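PDB 5UYT: Ice-binding protein from Flavobacteriaceae bacterium, which probably binds ice crystals and restrains their growth, acting as an antifreeze protein with two beta-solenoid ice-binding domains. Local coordinates for residues A[224-229]-A[243-248]; A[231-236]-A[250-255]. One frame throughout, in Å; residues are numbered along the deposited sequence.

Coming from the N-terminal side, the chain runs through 224-229, turns into 231-236, and then goes once round before 243-248 settles alongside 224-229; interaction 1 closes that loop. Seven residues on, 250-255 does the same beside 231-236 and closes a second loop in interaction 2. The segments come in the order 1, 2, 1, 2, so the two loops cross rather than nest. Each pairing spans 19 residues, apart from Tyr224-Asp244 before the bulge: two successive coils are zipped together on neighbouring faces of a right-handed beta-helix, with contact centres about 10 Å apart. The two contacts touch through Thr247, whose OG1 is probably hydrogen-bonded to Gly231 O, and through Leu233, whose end packs on Gly246.

Interaction 1: residues A[224-229]-A[243-248]; sequences YTIFSG and GDVGTN
Tyr224 lays its ring over the side chain of Asp244, whose CB sits 3.8 Å from the ring centroid in a CH-pi contact. Both turn CG beside the backbone N (chi1 -81° and -79°), and the side chains cross obliquely. The carboxylate is taken by His265 and Thr263 N, while Tyr224 OH bonds to Ser271 at the start of helix 270-288. Between the parallel strands, Thr225 N gives a bond to Asp244 O (2.8 Å) within the beta bulge that shifts the register by one between Tyr224 and Ile226; Gly246 N to Ile226 O, Ser228 N to Gly246 O and Asn248 N to Ser228 O follow. In Phe227, CG anti to the backbone N (chi1 176°) carries the ring forward, CD1 3.3 Å from Gly246 O and its far end towards Asn248. Facing the other way, Ile226 and Val245 lie side by side, Ile226 CB 3.9 Å from Val245 CG1. A water donates to Gly229 O and accepts from Asn248 ND2, while Asn248 OD1 bonds to Thr272 OG1. The backbone thus supplies the bonds between coils, while the buried carboxylate relies on partners beyond the pair and is probably kept charged if the imidazole is protonated.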
ATOM      1  N   TYR A 224     -20.492   6.428 -18.249  1.00 18.08           N
ATOM      2  CA  TYR A 224     -19.499   6.668 -19.301  1.00 17.12           C
ATOM      3  C   TYR A 224     -18.199   5.954 -18.977  1.00 16.59           C
ATOM      4  O   TYR A 224     -17.860   5.776 -17.809  1.00 17.46           O
ATOM      5  CB  TYR A 224     -19.218   8.162 -19.431  1.00 17.46           C
ATOM      6  CG  TYR A 224     -20.231   8.935 -20.233  1.00 17.64           C
ATOM      7  CD1 TYR A 224     -19.962   9.296 -21.558  1.00 18.04           C
ATOM      8  CD2 TYR A 224     -21.443   9.336 -19.668  1.00 18.07           C
ATOM      9  CE1 TYR A 224     -20.898  10.007 -22.291  1.00 18.06           C
ATOM     10  CE2 TYR A 224     -22.381  10.054 -20.392  1.00 18.49           C
ATOM     11  CZ  TYR A 224     -22.084  10.396 -21.703  1.00 18.64           C
ATOM     12  OH  TYR A 224     -22.977  11.123 -22.424  1.00 18.32           O
ATOM     13  N   THR A 225     -17.459   5.603 -20.015  1.00 15.23           N
ATOM     14  CA  THR A 225     -16.190   4.971 -19.864  1.00 15.05           C
ATOM     15  C   THR A 225     -15.067   5.879 -20.354  1.00 15.14           C
ATOM     16  O   THR A 225     -13.964   5.828 -19.806  1.00 15.40           O
ATOM     17  CB  THR A 225     -16.207   3.626 -20.604  1.00 14.48           C
ATOM     18  OG1 THR A 225     -17.288   2.846 -20.070  1.00 14.92           O
ATOM     19  CG2 THR A 225     -14.884   2.860 -20.432  1.00 13.44           C
ATOM     20  N   ILE A 226     -15.302   6.637 -21.431  1.00 15.15           N
ATOM     21  CA  ILE A 226     -14.314   7.592 -21.952  0.50 15.47           C
ATOM     22  C   ILE A 226     -15.094   8.884 -22.182  1.00 16.36           C
ATOM     23  O   ILE A 226     -16.064   8.890 -22.975  1.00 16.88           O
ATOM     24  CB  ILE A 226     -13.713   7.133 -23.303  0.50 14.78           C
ATOM     25  CG1 ILE A 226     -13.140   5.714 -23.191  0.50 14.10           C
ATOM     26  CG2 ILE A 226     -12.660   8.123 -23.801  0.50 15.45           C
ATOM     27  CD1 ILE A 226     -11.867   5.592 -22.380  0.50 13.81           C
ATOM     28  N   PHE A 227     -14.710   9.943 -21.491  1.00 17.01           N
ATOM     29  CA  PHE A 227     -15.504  11.175 -21.543  1.00 17.59           C
ATOM     30  C   PHE A 227     -14.656  12.409 -21.324  1.00 18.65           C
ATOM     31  O   PHE A 227     -13.832  12.439 -20.398  1.00 17.93           O
ATOM     32  CB  PHE A 227     -16.649  11.125 -20.510  1.00 18.27           C
ATOM     33  CG  PHE A 227     -17.445  12.406 -20.440  1.00 19.38           C
ATOM     34  CD1 PHE A 227     -18.412  12.685 -21.396  1.00 20.32           C
ATOM     35  CD2 PHE A 227     -17.214  13.353 -19.435  1.00 20.25           C
ATOM     36  CE1 PHE A 227     -19.155  13.882 -21.343  1.00 20.55           C
ATOM     37  CE2 PHE A 227     -17.947  14.552 -19.389  1.00 21.45           C
ATOM     38  CZ  PHE A 227     -18.922  14.810 -20.348  1.00 21.75           C
ATOM     39  N   SER A 228     -14.870  13.430 -22.164  1.00 18.85           N
ATOM     40  CA  SER A 228     -14.300  14.768 -21.909  1.00 20.29           C
ATOM     41  C   SER A 228     -15.402  15.794 -21.683  1.00 21.03           C
ATOM     42  O   SER A 228     -16.376  15.853 -22.451  1.00 20.85           O
ATOM     43  CB  SER A 228     -13.414  15.275 -23.067  1.00 21.40           C
ATOM     44  OG  SER A 228     -12.896  16.577 -22.699  1.00 23.65           O
ATOM     45  N   GLY A 229     -15.248  16.610 -20.648  1.00 20.95           N
ATOM     46  CA  GLY A 229     -16.105  17.802 -20.522  1.00 21.77           C
ATOM     47  C   GLY A 229     -15.865  18.841 -21.605  1.00 22.91           C
ATOM     48  O   GLY A 229     -16.740  19.707 -21.864  1.00 23.52           O
ATOM     49  N   GLY A 243     -19.819   0.695 -22.069  1.00 15.85           N
ATOM     50  CA  GLY A 243     -20.261   1.973 -21.480  1.00 16.37           C
ATOM     51  C   GLY A 243     -20.284   3.041 -22.557  1.00 16.90           C
ATOM     52  O   GLY A 243     -20.057   2.741 -23.739  1.00 16.97           O
ATOM     53  N   ASP A 244     -20.600   4.278 -22.160  1.00 16.07           N
ATOM     54  CA  ASP A 244     -20.796   5.353 -23.164  1.00 15.99           C
ATOM     55  C   ASP A 244     -19.505   6.107 -23.417  1.00 15.66           C
ATOM     56  O   ASP A 244     -18.606   6.102 -22.565  1.00 15.67           O
ATOM     57  CB  ASP A 244     -21.859   6.363 -22.691  1.00 16.24           C
ATOM     58  CG  ASP A 244     -23.307   5.875 -22.884  1.00 17.20           C
ATOM     59  OD1 ASP A 244     -23.564   4.657 -22.998  1.00 17.43           O
ATOM     60  OD2 ASP A 244     -24.236   6.720 -22.849  1.00 17.84           O
ATOM     61  N   VAL A 245     -19.417   6.768 -24.573  1.00 15.41           N
ATOM     62  CA  VAL A 245     -18.248   7.596 -24.864  1.00 15.44           C
ATOM     63  C   VAL A 245     -18.762   8.921 -25.396  1.00 15.57           C
ATOM     64  O   VAL A 245     -19.821   8.965 -26.034  1.00 15.63           O
ATOM     65  CB  VAL A 245     -17.255   6.935 -25.866  1.00 14.91           C
ATOM     66  CG1 VAL A 245     -16.706   5.616 -25.304  1.00 14.90           C
ATOM     67  CG2 VAL A 245     -17.888   6.714 -27.252  1.00 15.12           C
ATOM     68  N   GLY A 246     -18.051  10.019 -25.130  1.00 15.86           N
ATOM     69  CA  GLY A 246     -18.446  11.274 -25.781  1.00 16.64           C
ATOM     70  C   GLY A 246     -17.698  12.476 -25.235  1.00 17.39           C
ATOM     71  O   GLY A 246     -16.917  12.344 -24.277  1.00 17.13           O
ATOM     72  N   THR A 247     -17.886  13.616 -25.898  1.00 17.51           N
ATOM     73  CA  THR A 247     -17.423  14.889 -25.355  1.00 18.42           C
ATOM     74  C   THR A 247     -18.568  15.897 -25.252  1.00 19.63           C
ATOM     75  O   THR A 247     -19.504  15.894 -26.073  1.00 20.62           O
ATOM     76  CB  THR A 247     -16.245  15.482 -26.154  1.00 18.53           C
ATOM     77  OG1 THR A 247     -15.877  16.706 -25.535  1.00 19.29           O
ATOM     78  CG2 THR A 247     -16.618  15.746 -27.629  1.00 19.04           C
ATOM     79  N   ASN A 248     -18.508  16.753 -24.228  1.00 20.20           N
ATOM     80  CA  ASN A 248     -19.461  17.864 -24.137  1.00 21.69           C
ATOM     81  C   ASN A 248     -19.097  19.109 -24.956  1.00 22.41           C
ATOM     82  O   ASN A 248     -19.918  20.027 -25.091  1.00 23.39           O
ATOM     83  CB  ASN A 248     -19.759  18.274 -22.695  1.00 21.68           C
ATOM     84  CG  ASN A 248     -21.111  18.983 -22.580  1.00 23.30           C
ATOM     85  OD1 ASN A 248     -22.097  18.550 -23.186  1.00 23.04           O
ATOM     86  ND2 ASN A 248     -21.147  20.114 -21.867  1.00 23.93           N
TER
HETATM   87  O   HOH W   1     -18.644  21.188 -20.696  1.00 23.59           O

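Interaction 2: residues A[231-236]-A[250-255]; sequences GALTNA and GLTTGF
The first torsion of Phe255, with CG beside its own N (chi1 -68°), brings the end of the side chain nearer to 231-236 and sets the ring face against Asn235 CB; in Asn235, CG anti to the backbone N (chi1 179°) carries the amide to Gly254 O. The side chains of Asn235 and Phe255 cross at about a right angle, and Asn235 CB stands over the centre of the ring, 3.5 Å from the centroid. The same ring meets Leu233, with CE2 3.7 Å from Leu233 CG. An alanine in place of Phe255 would probably open a gap beside Asn235 CB and Leu233 CG and lose the CH-pi contact.

The amide of Asn235 spans the coils as well. ND2 donates almost straight (171°) to Gly254 O at 2.9 Å, with the acceptor in the amide plane but the donor well above the carbonyl plane. OD1 is held by Thr239 and Thr411, so the flip of the amide is fixed from both ends. Between the strands, Leu233 N bonds to Leu251 O, Thr253 N to Leu233 O, and Asn235 N to Thr253 O at 2.9 Å.

Leu233 and Thr252 lie side by side, Leu233 CD2 3.8 Å from Thr252 CG2, on the face that also packs against Val245 and Thr247. Thr234 and Thr253 are their counterparts on the other face, again pointing the same way, with Thr234 CG2 3.7 Å from Thr253 OG1. A single water bridges both hydroxyls and donates to Leu251 O at 2.9 Å. Leu233 beside Thr252 on the inner face, an asparagine tying coil to coil and paired threonines on the outer face belong to the right-handed beta-helix of this protein, the fold that probably carries its ice binding.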
ATOM      1  N   GLY A 231     -13.339  19.149 -25.320  1.00 22.87           N
ATOM      2  CA  GLY A 231     -12.244  18.804 -26.230  1.00 22.51           C
ATOM      3  C   GLY A 231     -12.611  17.598 -27.079  1.00 21.18           C
ATOM      4  O   GLY A 231     -13.400  16.750 -26.648  1.00 20.18           O
ATOM      5  N   ALA A 232     -11.991  17.502 -28.255  1.00 20.74           N
ATOM      6  CA  ALA A 232     -12.314  16.426 -29.193  1.00 20.08           C
ATOM      7  C   ALA A 232     -12.022  15.066 -28.570  1.00 19.15           C
ATOM      8  O   ALA A 232     -11.040  14.920 -27.864  1.00 19.11           O
ATOM      9  CB  ALA A 232     -11.503  16.585 -30.465  1.00 21.12           C
ATOM     10  N   LEU A 233     -12.865  14.074 -28.867  1.00 18.17           N
ATOM     11  CA  LEU A 233     -12.564  12.701 -28.440  1.00 17.16           C
ATOM     12  C   LEU A 233     -12.362  11.904 -29.718  1.00 17.16           C
ATOM     13  O   LEU A 233     -13.283  11.832 -30.533  1.00 16.65           O
ATOM     14  CB  LEU A 233     -13.712  12.148 -27.570  1.00 17.24           C
ATOM     15  CG  LEU A 233     -13.758  10.653 -27.287  1.00 17.34           C
ATOM     16  CD1 LEU A 233     -12.465  10.147 -26.641  1.00 16.24           C
ATOM     17  CD2 LEU A 233     -14.991  10.314 -26.449  1.00 17.70           C
ATOM     18  N   THR A 234     -11.162  11.342 -29.917  1.00 16.18           N
ATOM     19  CA  THR A 234     -10.852  10.689 -31.200  1.00 16.29           C
ATOM     20  C   THR A 234     -10.277   9.321 -30.925  1.00 15.89           C
ATOM     21  O   THR A 234      -9.267   9.208 -30.226  1.00 16.04           O
ATOM     22  CB  THR A 234      -9.805  11.473 -31.987  1.00 17.06           C
ATOM     23  OG1 THR A 234     -10.310  12.797 -32.202  1.00 17.73           O
ATOM     24  CG2 THR A 234      -9.644  10.831 -33.394  1.00 16.99           C
ATOM     25  N   ASN A 235     -10.908   8.292 -31.470  1.00 15.26           N
ATOM     26  CA  ASN A 235     -10.312   6.962 -31.445  1.00 14.31           C
ATOM     27  C   ASN A 235      -9.706   6.600 -32.796  1.00 14.47           C
ATOM     28  O   ASN A 235     -10.229   7.006 -33.844  1.00 15.34           O
ATOM     29  CB  ASN A 235     -11.357   5.882 -31.104  1.00 13.90           C
ATOM     30  CG  ASN A 235     -10.757   4.470 -31.097  1.00 14.32           C
ATOM     31  OD1 ASN A 235      -9.948   4.096 -30.202  1.00 14.94           O
ATOM     32  ND2 ASN A 235     -11.092   3.675 -32.137  1.00 13.97           N
ATOM     33  N   ALA A 236      -8.610   5.862 -32.762  1.00 14.25           N
ATOM     34  CA  ALA A 236      -8.048   5.215 -33.971  1.00 14.51           C
ATOM     35  C   ALA A 236      -7.816   3.753 -33.688  1.00 14.90           C
ATOM     36  O   ALA A 236      -7.682   3.355 -32.515  1.00 13.50           O
ATOM     37  CB  ALA A 236      -6.730   5.856 -34.366  1.00 15.38           C
ATOM     38  N   GLY A 250     -17.084  19.786 -28.748  1.00 23.67           N
ATOM     39  CA  GLY A 250     -16.329  19.235 -29.867  1.00 23.62           C
ATOM     40  C   GLY A 250     -17.034  18.002 -30.436  1.00 23.29           C
ATOM     41  O   GLY A 250     -18.256  17.873 -30.321  1.00 24.45           O
ATOM     42  N   LEU A 251     -16.280  17.146 -31.108  1.00 22.07           N
ATOM     43  CA  LEU A 251     -16.826  15.962 -31.775  1.00 21.40           C
ATOM     44  C   LEU A 251     -16.196  14.683 -31.265  1.00 20.11           C
ATOM     45  O   LEU A 251     -15.020  14.665 -30.903  1.00 19.62           O
ATOM     46  CB  LEU A 251     -16.572  16.054 -33.278  1.00 22.12           C
ATOM     47  CG  LEU A 251     -17.254  17.269 -33.918  1.00 23.94           C
ATOM     48  CD1 LEU A 251     -16.814  17.438 -35.368  1.00 25.48           C
ATOM     49  CD2 LEU A 251     -18.768  17.132 -33.817  1.00 24.94           C
ATOM     50  N   THR A 252     -16.977  13.603 -31.247  1.00 19.19           N
ATOM     51  CA  THR A 252     -16.438  12.275 -30.970  1.00 17.77           C
ATOM     52  C   THR A 252     -16.366  11.514 -32.287  1.00 17.63           C
ATOM     53  O   THR A 252     -17.373  11.407 -32.988  1.00 17.91           O
ATOM     54  CB  THR A 252     -17.343  11.538 -29.950  1.00 17.68           C
ATOM     55  OG1 THR A 252     -17.317  12.266 -28.706  1.00 17.37           O
ATOM     56  CG2 THR A 252     -16.834  10.116 -29.732  1.00 17.28           C
ATOM     57  N   THR A 253     -15.180  11.042 -32.674  1.00 16.88           N
ATOM     58  CA  THR A 253     -15.059  10.251 -33.940  1.00 16.89           C
ATOM     59  C   THR A 253     -14.187   9.037 -33.691  1.00 16.46           C
ATOM     60  O   THR A 253     -13.481   8.957 -32.680  1.00 16.43           O
ATOM     61  CB  THR A 253     -14.424  11.066 -35.110  1.00 17.65           C
ATOM     62  OG1 THR A 253     -13.057  11.376 -34.775  1.00 17.94           O
ATOM     63  CG2 THR A 253     -15.186  12.358 -35.367  1.00 18.61           C
ATOM     64  N   GLY A 254     -14.207   8.095 -34.620  1.00 15.43           N
ATOM     65  CA  GLY A 254     -13.306   6.965 -34.577  1.00 15.76           C
ATOM     66  C   GLY A 254     -13.790   5.738 -33.814  1.00 14.52           C
ATOM     67  O   GLY A 254     -13.190   4.662 -33.946  1.00 14.15           O
ATOM     68  N   PHE A 255     -14.845   5.889 -32.993  1.00 14.94           N
ATOM     69  CA  PHE A 255     -15.423   4.720 -32.315  1.00 13.84           C
ATOM     70  C   PHE A 255     -16.456   4.056 -33.227  1.00 14.32           C
ATOM     71  O   PHE A 255     -17.300   4.729 -33.814  1.00 15.63           O
ATOM     72  CB  PHE A 255     -16.100   5.123 -31.009  1.00 14.54           C
ATOM     73  CG  PHE A 255     -15.131   5.599 -29.963  1.00 14.93           C
ATOM     74  CD1 PHE A 255     -14.576   4.685 -29.080  1.00 14.81           C
ATOM     75  CD2 PHE A 255     -14.714   6.918 -29.926  1.00 15.23           C
ATOM     76  CE1 PHE A 255     -13.608   5.078 -28.135  1.00 14.55           C
ATOM     77  CE2 PHE A 255     -13.773   7.338 -28.972  1.00 16.12           C
ATOM     78  CZ  PHE A 255     -13.208   6.404 -28.070  1.00 15.57           C
TER
HETATM   79  O   HOH W   2     -13.039  13.872 -32.796  1.00 19.83           O